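Local coordinates for protein phosphatidylinositol-specific phospholipase C (Listeria monocytogenes, PDB 2PLC) that is a bacterial member of the phosphatidylinositol-specific phospholipase C family, whose X domain belongs to the TIM-barrel group of folds, at residues W6-P11 against P97-I102; A18-G23 against I269-F274; Y129-P134 against K151-S156; T133-T138 against P163-S168. One frame throughout, in Å; residues are numbered along the deposited sequence.

Contact 1 of 4, residues W6-P11 against P97-I102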
# COMPACT_ATOMS: atom_id res chain seq x y z
N TRP A 6 -15.83 -3.26 -1.84
CA TRP A 6 -15.58 -4.69 -2.07
C TRP A 6 -15.23 -5.51 -0.84
O TRP A 6 -15.65 -6.66 -0.73
CB TRP A 6 -14.53 -4.90 -3.17
CG TRP A 6 -13.12 -4.47 -2.84
CD1 TRP A 6 -12.57 -3.22 -3.00
CD2 TRP A 6 -12.04 -5.32 -2.39
NE1 TRP A 6 -11.23 -3.25 -2.69
CE2 TRP A 6 -10.88 -4.52 -2.31
CE3 TRP A 6 -11.95 -6.68 -2.06
CZ2 TRP A 6 -9.64 -5.03 -1.92
CZ3 TRP A 6 -10.73 -7.19 -1.66
CH2 TRP A 6 -9.58 -6.37 -1.59
N MET A 7 -14.49 -4.92 0.10
CA MET A 7 -14.10 -5.64 1.32
C MET A 7 -15.25 -5.90 2.29
O MET A 7 -15.20 -6.84 3.08
CB MET A 7 -12.97 -4.91 2.06
CG MET A 7 -11.69 -4.77 1.26
SD MET A 7 -10.38 -4.04 2.22
CE MET A 7 -9.22 -5.37 2.28
N SER A 8 -16.29 -5.07 2.22
CA SER A 8 -17.45 -5.22 3.09
C SER A 8 -18.18 -6.53 2.81
O SER A 8 -18.84 -7.08 3.69
CB SER A 8 -18.41 -4.05 2.90
OG SER A 8 -18.97 -4.07 1.61
N ALA A 9 -18.04 -7.03 1.59
CA ALA A 9 -18.69 -8.27 1.16
C ALA A 9 -17.89 -9.53 1.53
O ALA A 9 -18.26 -10.64 1.14
CB ALA A 9 -18.96 -8.22 -0.33
N LEU A 10 -16.80 -9.35 2.26
CA LEU A 10 -15.96 -10.47 2.68
C LEU A 10 -16.29 -10.85 4.11
O LEU A 10 -16.81 -10.03 4.88
CB LEU A 10 -14.47 -10.11 2.56
CG LEU A 10 -13.86 -9.95 1.16
CD1 LEU A 10 -12.43 -9.46 1.28
CD2 LEU A 10 -13.92 -11.26 0.40
N PRO A 11 -16.01 -12.10 4.50
CA PRO A 11 -16.28 -12.59 5.86
C PRO A 11 -15.42 -11.89 6.91
O PRO A 11 -14.24 -11.65 6.69
CB PRO A 11 -15.92 -14.07 5.77
CG PRO A 11 -16.12 -14.40 4.33
CD PRO A 11 -15.53 -13.20 3.64
N PRO A 97 -17.58 2.35 5.90
CA PRO A 97 -17.12 1.81 7.18
C PRO A 97 -16.69 0.35 7.32
O PRO A 97 -16.21 -0.05 8.38
CB PRO A 97 -18.28 2.15 8.12
CG PRO A 97 -19.46 1.99 7.23
CD PRO A 97 -19.02 2.70 5.98
N LYS A 98 -16.87 -0.46 6.28
CA LYS A 98 -16.46 -1.87 6.37
C LYS A 98 -15.13 -2.15 5.68
O LYS A 98 -14.58 -3.24 5.81
CB LYS A 98 -17.55 -2.79 5.82
CG LYS A 98 -18.81 -2.88 6.68
CD LYS A 98 -18.52 -3.50 8.04
CE LYS A 98 -19.78 -3.59 8.90
NZ LYS A 98 -19.49 -4.19 10.23
N GLU A 99 -14.62 -1.15 4.96
CA GLU A 99 -13.35 -1.28 4.25
C GLU A 99 -12.18 -1.06 5.20
O GLU A 99 -12.35 -0.51 6.28
CB GLU A 99 -13.26 -0.26 3.11
CG GLU A 99 -14.42 -0.29 2.14
CD GLU A 99 -14.61 -1.64 1.50
OE1 GLU A 99 -13.72 -2.09 0.75
OE2 GLU A 99 -15.67 -2.26 1.73
N THR A 100 -11.00 -1.52 4.79
CA THR A 100 -9.79 -1.36 5.58
C THR A 100 -8.67 -0.93 4.64
O THR A 100 -8.61 -1.36 3.48
CB THR A 100 -9.37 -2.65 6.34
OG1 THR A 100 -8.05 -2.49 6.87
CG2 THR A 100 -9.40 -3.86 5.43
N ILE A 101 -7.80 -0.06 5.13
CA ILE A 101 -6.70 0.44 4.32
C ILE A 101 -5.37 0.16 4.98
O ILE A 101 -5.20 0.33 6.18
CB ILE A 101 -6.88 1.95 4.03
CG1 ILE A 101 -8.13 2.15 3.18
CG2 ILE A 101 -5.65 2.52 3.33
CD1 ILE A 101 -8.48 3.58 2.92
N ILE A 102 -4.45 -0.37 4.18
CA ILE A 102 -3.11 -0.67 4.65
C ILE A 102 -2.28 0.50 4.14
O ILE A 102 -2.29 0.79 2.95
CB ILE A 102 -2.60 -1.99 4.08
CG1 ILE A 102 -3.60 -3.10 4.41
CG2 ILE A 102 -1.21 -2.31 4.64
CD1 ILE A 102 -3.32 -4.40 3.71
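The buried carboxylate of Glu99 grips two consecutive backbone amides, those of Met7 and Ser8, and thereby fastens an N-terminal turn to the approach of strand 101-107. Trp6 to Ser8 have helical backbone angles, which set the two N-H groups near each other. Met7 N reaches Glu99 OE1 at 3.0 Å on its syn lone pair, with an N-H...O angle of 151°. The second bond, from Ser8 N to Glu99 OE2 at 2.9 Å, is more bent (132°) and meets the oxygen on the syn side but 28° out of the carboxylate plane. The Glu99 chain folds back on itself at its second torsion to bring the acid under the turn. OE1 also forms a salt bridge with Arg59, which probably favours the ionised form.

Beside this grip the Met7 thioether runs roughly perpendicular to the Thr100 side chain. Its SD lies 3.4 Å from Thr100 CG2 and accepts a long, weak bond from Thr100 N at 3.7 Å. On the outer side, Ser8 CB presses on Lys98 CB at 3.3 Å, a tight fit, while Ser8 OG turns to Gln5 O.

Arg149 joins the two segments again, donating through NH1 to both Met7 O and Lys98 O. Trp6 leans on Pro22 of strand 20-24, and Ile101 packs against Ile89 and Phe92 of helix 82-95 and against Ile61 of strand 60-65.

Contact 2 of 4, residues A18-G23 against I269-F274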
# COMPACT_ATOMS: atom_id res chain seq x y z
N ALA A 18 -4.88 -13.74 3.87
CA ALA A 18 -5.57 -14.65 2.97
C ALA A 18 -6.21 -13.93 1.79
O ALA A 18 -6.97 -14.53 1.02
CB ALA A 18 -6.62 -15.43 3.73
N LEU A 19 -5.88 -12.65 1.61
CA LEU A 19 -6.47 -11.86 0.53
C LEU A 19 -5.54 -11.45 -0.60
O LEU A 19 -4.31 -11.49 -0.47
CB LEU A 19 -7.09 -10.58 1.09
CG LEU A 19 -8.20 -10.65 2.14
CD1 LEU A 19 -8.51 -9.25 2.65
CD2 LEU A 19 -9.43 -11.29 1.55
N SER A 20 -6.15 -11.06 -1.72
CA SER A 20 -5.45 -10.55 -2.89
C SER A 20 -5.84 -9.07 -2.87
O SER A 20 -7.01 -8.72 -3.09
CB SER A 20 -5.95 -11.23 -4.17
OG SER A 20 -5.66 -12.61 -4.13
N ILE A 21 -4.88 -8.21 -2.57
CA ILE A 21 -5.16 -6.78 -2.45
C ILE A 21 -4.43 -5.91 -3.46
O ILE A 21 -3.23 -6.06 -3.65
CB ILE A 21 -4.79 -6.30 -1.04
CG1 ILE A 21 -5.50 -7.17 0.01
CG2 ILE A 21 -5.14 -4.83 -0.86
CD1 ILE A 21 -4.98 -6.98 1.42
N PRO A 22 -5.16 -5.01 -4.15
CA PRO A 22 -4.59 -4.09 -5.14
C PRO A 22 -4.00 -2.90 -4.38
O PRO A 22 -4.64 -2.38 -3.46
CB PRO A 22 -5.81 -3.62 -5.95
CG PRO A 22 -6.94 -4.53 -5.52
CD PRO A 22 -6.63 -4.85 -4.10
N GLY A 23 -2.80 -2.48 -4.75
CA GLY A 23 -2.18 -1.34 -4.08
C GLY A 23 -1.46 -0.47 -5.08
O GLY A 23 -1.28 -0.86 -6.23
N ILE A 269 -9.26 -7.98 -7.51
CA ILE A 269 -10.28 -8.08 -6.46
C ILE A 269 -11.09 -9.38 -6.65
O ILE A 269 -11.37 -10.09 -5.68
CB ILE A 269 -11.26 -6.88 -6.51
CG1 ILE A 269 -10.54 -5.59 -6.09
CG2 ILE A 269 -12.47 -7.12 -5.61
CD1 ILE A 269 -11.36 -4.33 -6.31
N LYS A 270 -11.44 -9.68 -7.91
CA LYS A 270 -12.21 -10.87 -8.23
C LYS A 270 -11.51 -12.18 -7.84
O LYS A 270 -12.16 -13.22 -7.75
CB LYS A 270 -12.57 -10.91 -9.72
CG LYS A 270 -13.66 -9.94 -10.12
CD LYS A 270 -14.13 -10.23 -11.54
CE LYS A 270 -15.31 -9.34 -11.94
NZ LYS A 270 -15.91 -9.76 -13.24
N ASN A 271 -10.21 -12.12 -7.60
CA ASN A 271 -9.47 -13.31 -7.19
C ASN A 271 -9.92 -13.82 -5.82
O ASN A 271 -9.79 -15.01 -5.54
CB ASN A 271 -7.96 -13.06 -7.17
CG ASN A 271 -7.16 -14.30 -6.81
OD1 ASN A 271 -6.64 -14.41 -5.71
ND2 ASN A 271 -7.09 -15.25 -7.73
N ASN A 272 -10.44 -12.94 -4.98
CA ASN A 272 -10.92 -13.33 -3.65
C ASN A 272 -12.27 -14.03 -3.77
O ASN A 272 -13.04 -13.74 -4.69
CB ASN A 272 -11.08 -12.10 -2.75
CG ASN A 272 -9.82 -11.27 -2.67
OD1 ASN A 272 -8.85 -11.65 -2.02
ND2 ASN A 272 -9.84 -10.12 -3.33
N LYS A 273 -12.56 -14.95 -2.85
CA LYS A 273 -13.83 -15.68 -2.89
C LYS A 273 -14.93 -14.97 -2.10
O LYS A 273 -14.79 -14.71 -0.90
CB LYS A 273 -13.67 -17.12 -2.39
CG LYS A 273 -14.77 -18.06 -2.90
CD LYS A 273 -15.49 -18.83 -1.78
CE LYS A 273 -14.65 -19.99 -1.24
NZ LYS A 273 -13.45 -19.54 -0.46
N PHE A 274 -16.02 -14.66 -2.79
CA PHE A 274 -17.18 -13.99 -2.20
C PHE A 274 -18.36 -14.98 -2.12
O PHE A 274 -18.92 -15.12 -1.01
CB PHE A 274 -17.59 -12.78 -3.06
CG PHE A 274 -16.52 -11.73 -3.19
CD1 PHE A 274 -15.52 -11.84 -4.14
CD2 PHE A 274 -16.53 -10.60 -2.37
CE1 PHE A 274 -14.55 -10.85 -4.28
CE2 PHE A 274 -15.56 -9.61 -2.50
CZ PHE A 274 -14.57 -9.73 -3.46
O HOH W 1 -8.39 -14.60 -1.53
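Asn272 presents its side-chain amide to the backbone of Ser20 and pairs with both its polar groups. Ser20 N donates to Asn272 OD1 at 2.8 Å, a nearly straight bond (165°), and Asn272 ND2 donates to Ser20 O at 3.2 Å. Each bond lies in the carbonyl plane of its acceptor and uses a lone pair, and Ser20 O sits almost in the amide plane of Asn272, so the flat group is held edge-on to the strand. The neighbouring Asn271 takes the Ser20 hydroxyl: OG donates to Asn271 OD1 at 2.6 Å and itself accepts from Leu252 N. Pro22 CG rests on Ile269 CG1 at 3.8 Å.

A second layer fixes the two asparagines. Ile269 O receives both Asn272 N and Asn272 ND2, the latter at 2.8 Å, from the same face of its plane. The bond from N closes the type I turn from Ile269 to Asn272; that from ND2, with Ser20 N on OD1, is consistent with this orientation of the amide. Asn272 OD1 also accepts a hydrogen bond from a water, which donates a second one to Ala18 O. Asn271 ND2 is bound by Thr245 OG1 and Val249 O.

Leu19 and Ile21 pair with strand 253-257; on the Ser20 edge the amide takes the place of a strand partner, beside the Pro22-Arg59 backbone bond, and docks the C-terminal tail on the first strand of a TIM-barrel-type fold.

Contact 3 of 4, residues Y129-P134 against K151-S156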
# COMPACT_ATOMS: atom_id res chain seq x y z
N TYR A 129 -9.44 5.84 13.88
CA TYR A 129 -9.39 5.24 12.55
C TYR A 129 -8.14 4.38 12.36
O TYR A 129 -7.87 3.91 11.25
CB TYR A 129 -9.45 6.32 11.47
CG TYR A 129 -10.78 7.02 11.38
CD1 TYR A 129 -11.82 6.48 10.62
CD2 TYR A 129 -11.01 8.22 12.06
CE1 TYR A 129 -13.06 7.12 10.53
CE2 TYR A 129 -12.24 8.87 11.99
CZ TYR A 129 -13.26 8.31 11.22
OH TYR A 129 -14.47 8.96 11.11
N PHE A 130 -7.40 4.16 13.44
CA PHE A 130 -6.19 3.35 13.38
C PHE A 130 -6.30 2.04 14.16
O PHE A 130 -6.79 2.03 15.30
CB PHE A 130 -4.98 4.14 13.88
CG PHE A 130 -4.39 5.06 12.86
CD1 PHE A 130 -4.92 6.33 12.66
CD2 PHE A 130 -3.34 4.63 12.05
CE1 PHE A 130 -4.41 7.17 11.67
CE2 PHE A 130 -2.82 5.46 11.07
CZ PHE A 130 -3.36 6.73 10.87
N TYR A 131 -5.88 0.94 13.54
CA TYR A 131 -5.88 -0.35 14.21
C TYR A 131 -4.76 -0.25 15.23
O TYR A 131 -3.60 -0.02 14.86
CB TYR A 131 -5.59 -1.49 13.25
CG TYR A 131 -5.25 -2.80 13.94
CD1 TYR A 131 -6.24 -3.57 14.55
CD2 TYR A 131 -3.94 -3.27 13.97
CE1 TYR A 131 -5.93 -4.78 15.17
CE2 TYR A 131 -3.62 -4.47 14.58
CZ TYR A 131 -4.61 -5.22 15.17
OH TYR A 131 -4.29 -6.42 15.76
N THR A 132 -5.09 -0.46 16.49
CA THR A 132 -4.09 -0.34 17.53
C THR A 132 -4.15 -1.47 18.55
O THR A 132 -5.21 -2.05 18.79
CB THR A 132 -4.24 1.03 18.20
OG1 THR A 132 -3.10 1.28 19.03
CG2 THR A 132 -5.52 1.11 19.03
N THR A 133 -2.99 -1.81 19.11
CA THR A 133 -2.87 -2.86 20.12
C THR A 133 -2.01 -2.33 21.28
O THR A 133 -1.35 -1.30 21.14
CB THR A 133 -2.18 -4.13 19.55
OG1 THR A 133 -0.85 -3.81 19.11
CG2 THR A 133 -2.98 -4.70 18.39
N PRO A 134 -2.03 -3.01 22.44
CA PRO A 134 -1.25 -2.58 23.61
C PRO A 134 0.25 -2.55 23.33
O PRO A 134 0.76 -3.35 22.54
CB PRO A 134 -1.58 -3.64 24.65
CG PRO A 134 -2.98 -4.04 24.29
CD PRO A 134 -2.89 -4.16 22.79
N LYS A 151 -10.87 0.77 9.56
CA LYS A 151 -9.61 1.24 10.14
C LYS A 151 -8.41 1.19 9.21
O LYS A 151 -8.47 0.60 8.13
CB LYS A 151 -9.31 0.48 11.43
CG LYS A 151 -10.10 0.99 12.63
CD LYS A 151 -9.96 0.07 13.83
CE LYS A 151 -10.48 0.74 15.10
NZ LYS A 151 -11.88 1.23 14.96
N ILE A 152 -7.33 1.83 9.64
CA ILE A 152 -6.09 1.89 8.89
C ILE A 152 -5.05 1.00 9.56
O ILE A 152 -4.87 1.07 10.77
CB ILE A 152 -5.52 3.34 8.86
CG1 ILE A 152 -6.47 4.28 8.12
CG2 ILE A 152 -4.14 3.37 8.19
CD1 ILE A 152 -6.05 5.74 8.17
N LEU A 153 -4.42 0.13 8.77
CA LEU A 153 -3.36 -0.72 9.29
C LEU A 153 -2.08 0.00 8.88
O LEU A 153 -1.70 -0.01 7.71
CB LEU A 153 -3.41 -2.12 8.67
CG LEU A 153 -2.25 -3.02 9.07
CD1 LEU A 153 -2.11 -3.05 10.59
CD2 LEU A 153 -2.44 -4.42 8.53
N LEU A 154 -1.43 0.66 9.83
CA LEU A 154 -0.20 1.41 9.56
C LEU A 154 1.07 0.57 9.49
O LEU A 154 1.31 -0.28 10.34
CB LEU A 154 -0.03 2.52 10.61
CG LEU A 154 1.16 3.48 10.47
CD1 LEU A 154 0.98 4.34 9.25
CD2 LEU A 154 1.26 4.35 11.72
N LEU A 155 1.89 0.82 8.48
CA LEU A 155 3.17 0.13 8.33
C LEU A 155 4.21 1.24 8.35
O LEU A 155 4.44 1.90 7.33
CB LEU A 155 3.23 -0.64 7.01
CG LEU A 155 2.24 -1.79 6.82
CD1 LEU A 155 2.44 -2.44 5.47
CD2 LEU A 155 2.43 -2.81 7.93
N SER A 156 4.79 1.48 9.52
CA SER A 156 5.79 2.53 9.70
C SER A 156 7.19 2.19 9.23
O SER A 156 7.73 1.13 9.54
CB SER A 156 5.86 2.97 11.16
OG SER A 156 4.66 3.58 11.57
O HOH W 2 -2.62 0.93 12.31
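Phe130 and Ile152 project together from neighbouring chains, with Ile152 spread over one face of the aromatic ring. The CH-pi contact comes from Ile152 CB, 4.3 Å from the ring centroid and 20° off its normal, so the methine sits above the ring, offset toward the rim. Ile152 CD1 covers the same ring near CZ, at 3.9 Å, and its CG2 branch touches CE2. Leu154 CB meets the ring at its edge, near the plane. Leu153 CD1 touches Tyr131 CD2 at 3.8 Å in a plain apolar contact; Tyr131 CG is anti to the backbone N (chi1 166°), which lays the ring alongside Leu153.

The backbones beneath are joined by a single bridge in parallel sense, Phe130 facing Ile152, at the start of strand 152-157, which lies between 101-107 and 169-174 in the mixed sheet. Ile152 N donates to Tyr129 O at 2.7 Å, and Tyr131 N to Ile152 O at 3.0 Å in an almost linear bond (177°). Beyond this the chains part, Thr133 pairing instead with Lys170 of strand 169-174, and a water fills the next rung: it donates to Tyr131 O and Ile152 O and accepts from Leu154 N at 2.8 Å.

Toward the polar margin, Lys151 CA makes a C-H...O contact with Tyr129 O at 3.4 Å. The Lys151 methylenes run along the backbone of Tyr129 to Tyr131, and NZ ends in a weak bond to Asp128 O.

Contact 4 of 4, residues T133-T138 against P163-S168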
# COMPACT_ATOMS: atom_id res chain seq x y z
N THR A 133 -2.99 -1.81 19.11
CA THR A 133 -2.87 -2.86 20.12
C THR A 133 -2.01 -2.33 21.28
O THR A 133 -1.35 -1.30 21.14
CB THR A 133 -2.18 -4.13 19.55
OG1 THR A 133 -0.85 -3.81 19.11
CG2 THR A 133 -2.98 -4.70 18.39
N PRO A 134 -2.03 -3.01 22.44
CA PRO A 134 -1.25 -2.58 23.61
C PRO A 134 0.25 -2.55 23.33
O PRO A 134 0.76 -3.35 22.54
CB PRO A 134 -1.58 -3.64 24.65
CG PRO A 134 -2.98 -4.04 24.29
CD PRO A 134 -2.89 -4.16 22.79
N ARG A 135 0.96 -1.63 23.97
CA ARG A 135 2.41 -1.50 23.79
C ARG A 135 3.14 -2.75 24.30
O ARG A 135 4.17 -3.14 23.75
CB ARG A 135 2.93 -0.24 24.50
CG ARG A 135 4.44 -0.21 24.69
CD ARG A 135 4.95 1.20 24.95
NE ARG A 135 4.16 1.92 25.94
CZ ARG A 135 4.24 1.74 27.26
NH1 ARG A 135 5.09 0.85 27.76
NH2 ARG A 135 3.48 2.46 28.07
N THR A 136 2.58 -3.37 25.33
CA THR A 136 3.14 -4.58 25.93
C THR A 136 2.59 -5.82 25.22
O THR A 136 1.95 -6.67 25.84
CB THR A 136 2.81 -4.66 27.44
OG1 THR A 136 1.39 -4.68 27.62
CG2 THR A 136 3.40 -3.47 28.18
N ASP A 137 2.86 -5.91 23.92
CA ASP A 137 2.39 -7.03 23.10
C ASP A 137 3.25 -7.15 21.85
O ASP A 137 3.17 -6.31 20.96
CB ASP A 137 0.93 -6.80 22.71
CG ASP A 137 0.37 -7.91 21.84
OD1 ASP A 137 0.57 -9.10 22.18
OD2 ASP A 137 -0.26 -7.60 20.81
N THR A 138 4.05 -8.21 21.78
CA THR A 138 4.93 -8.43 20.64
C THR A 138 4.51 -9.61 19.76
O THR A 138 5.34 -10.22 19.08
CB THR A 138 6.39 -8.65 21.11
OG1 THR A 138 6.60 -7.97 22.36
CG2 THR A 138 7.38 -8.09 20.08
N PRO A 163 7.69 0.16 15.54
CA PRO A 163 6.33 0.66 15.34
C PRO A 163 5.99 1.93 16.11
O PRO A 163 6.56 2.21 17.18
CB PRO A 163 5.47 -0.53 15.79
CG PRO A 163 6.31 -1.18 16.83
CD PRO A 163 7.67 -1.16 16.19
N LEU A 164 5.07 2.72 15.56
CA LEU A 164 4.64 3.97 16.18
C LEU A 164 3.89 3.71 17.48
O LEU A 164 2.82 3.09 17.48
CB LEU A 164 3.75 4.76 15.22
CG LEU A 164 3.29 6.13 15.73
CD1 LEU A 164 4.46 7.11 15.72
CD2 LEU A 164 2.16 6.64 14.87
N VAL A 165 4.45 4.19 18.58
CA VAL A 165 3.84 4.04 19.89
C VAL A 165 3.42 5.40 20.43
O VAL A 165 4.24 6.30 20.59
CB VAL A 165 4.79 3.36 20.90
CG1 VAL A 165 4.09 3.15 22.22
CG2 VAL A 165 5.30 2.03 20.36
N ILE A 166 2.12 5.56 20.66
CA ILE A 166 1.58 6.80 21.20
C ILE A 166 0.85 6.42 22.48
O ILE A 166 -0.19 5.75 22.44
CB ILE A 166 0.61 7.51 20.21
CG1 ILE A 166 1.30 7.76 18.87
CG2 ILE A 166 0.15 8.85 20.79
CD1 ILE A 166 0.42 8.41 17.83
N ASN A 167 1.44 6.82 23.61
CA ASN A 167 0.92 6.52 24.95
C ASN A 167 1.17 5.05 25.27
O ASN A 167 2.32 4.61 25.34
CB ASN A 167 -0.56 6.87 25.08
CG ASN A 167 -0.80 8.36 25.23
OD1 ASN A 167 -0.66 8.91 26.32
ND2 ASN A 167 -1.14 9.02 24.13
N SER A 168 0.10 4.29 25.46
CA SER A 168 0.23 2.88 25.77
C SER A 168 -0.28 2.04 24.60
O SER A 168 -0.49 0.83 24.74
CB SER A 168 -0.54 2.53 27.04
OG SER A 168 0.04 3.18 28.16
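Arg135 makes both hydrogen bonds of this surface contact, each to a backbone carbonyl of the turn at Asn167 and Ser168. The first is main chain to main chain: Arg135 N donates to Ser168 O at 3.0 Å from well above the carbonyl plane, 44° out of it and so not on a lone pair. Beside this bond Arg135 CB and Pro134 CA make carbon-to-carbonyl contacts with Ser168 O, the latter at 3.7 Å. The second bond is weak, from Arg135 NE to Asn167 O at 3.3 Å, yet fairly straight at 162°. Here the carbonyl oxygen meets the guanidinium at its edge, in plane. Ser168 OG lies 3.5 Å from Arg135 NH2, oblique to the guanidinium. Asn167 adopts a positive phi, and the tight turn offers the two successive carbonyls to one arginine.

Apolar contact is slighter. The extended first two torsions of Arg135 place its CD 3.5 Å from Val165 CG1, and the bend at the third (chi3 47°) turns NE toward Asn167 O. The arginine chain passes roughly perpendicular to the valine, and the same methyl lies at the guanidinium edge.

Strands 132-134 and 164-166 both pair antiparallel with strand 169-174, through Thr133 with Lys170 and Leu164 with Phe171. Arg135 thus holds the turn of the 164-174 hairpin at the protein surface, while Leu164 and Ile166 face helix 114-125.

How the contacts relate
From the N terminus, contact 1 opens first, at 6-11, and closes a long loop at 97-102. Contact 2 opens within that loop, at 18-23, but closes at the very end of the chain, so the two cross; they touch where Trp6 and Leu10 pack on the segments of contact 2. Contacts 3 and 4 follow after contact 1 has closed, and both fall within the great loop of contact 2. They share Thr133 and Pro134, contact 3 returning to strand 152-157 and contact 4 to the later hairpin. Backbone pairing of Ile101 with Lys151 and Leu153 joins contacts 1 and 3, so terminal segments, central strands and outer hairpin are tied in succession.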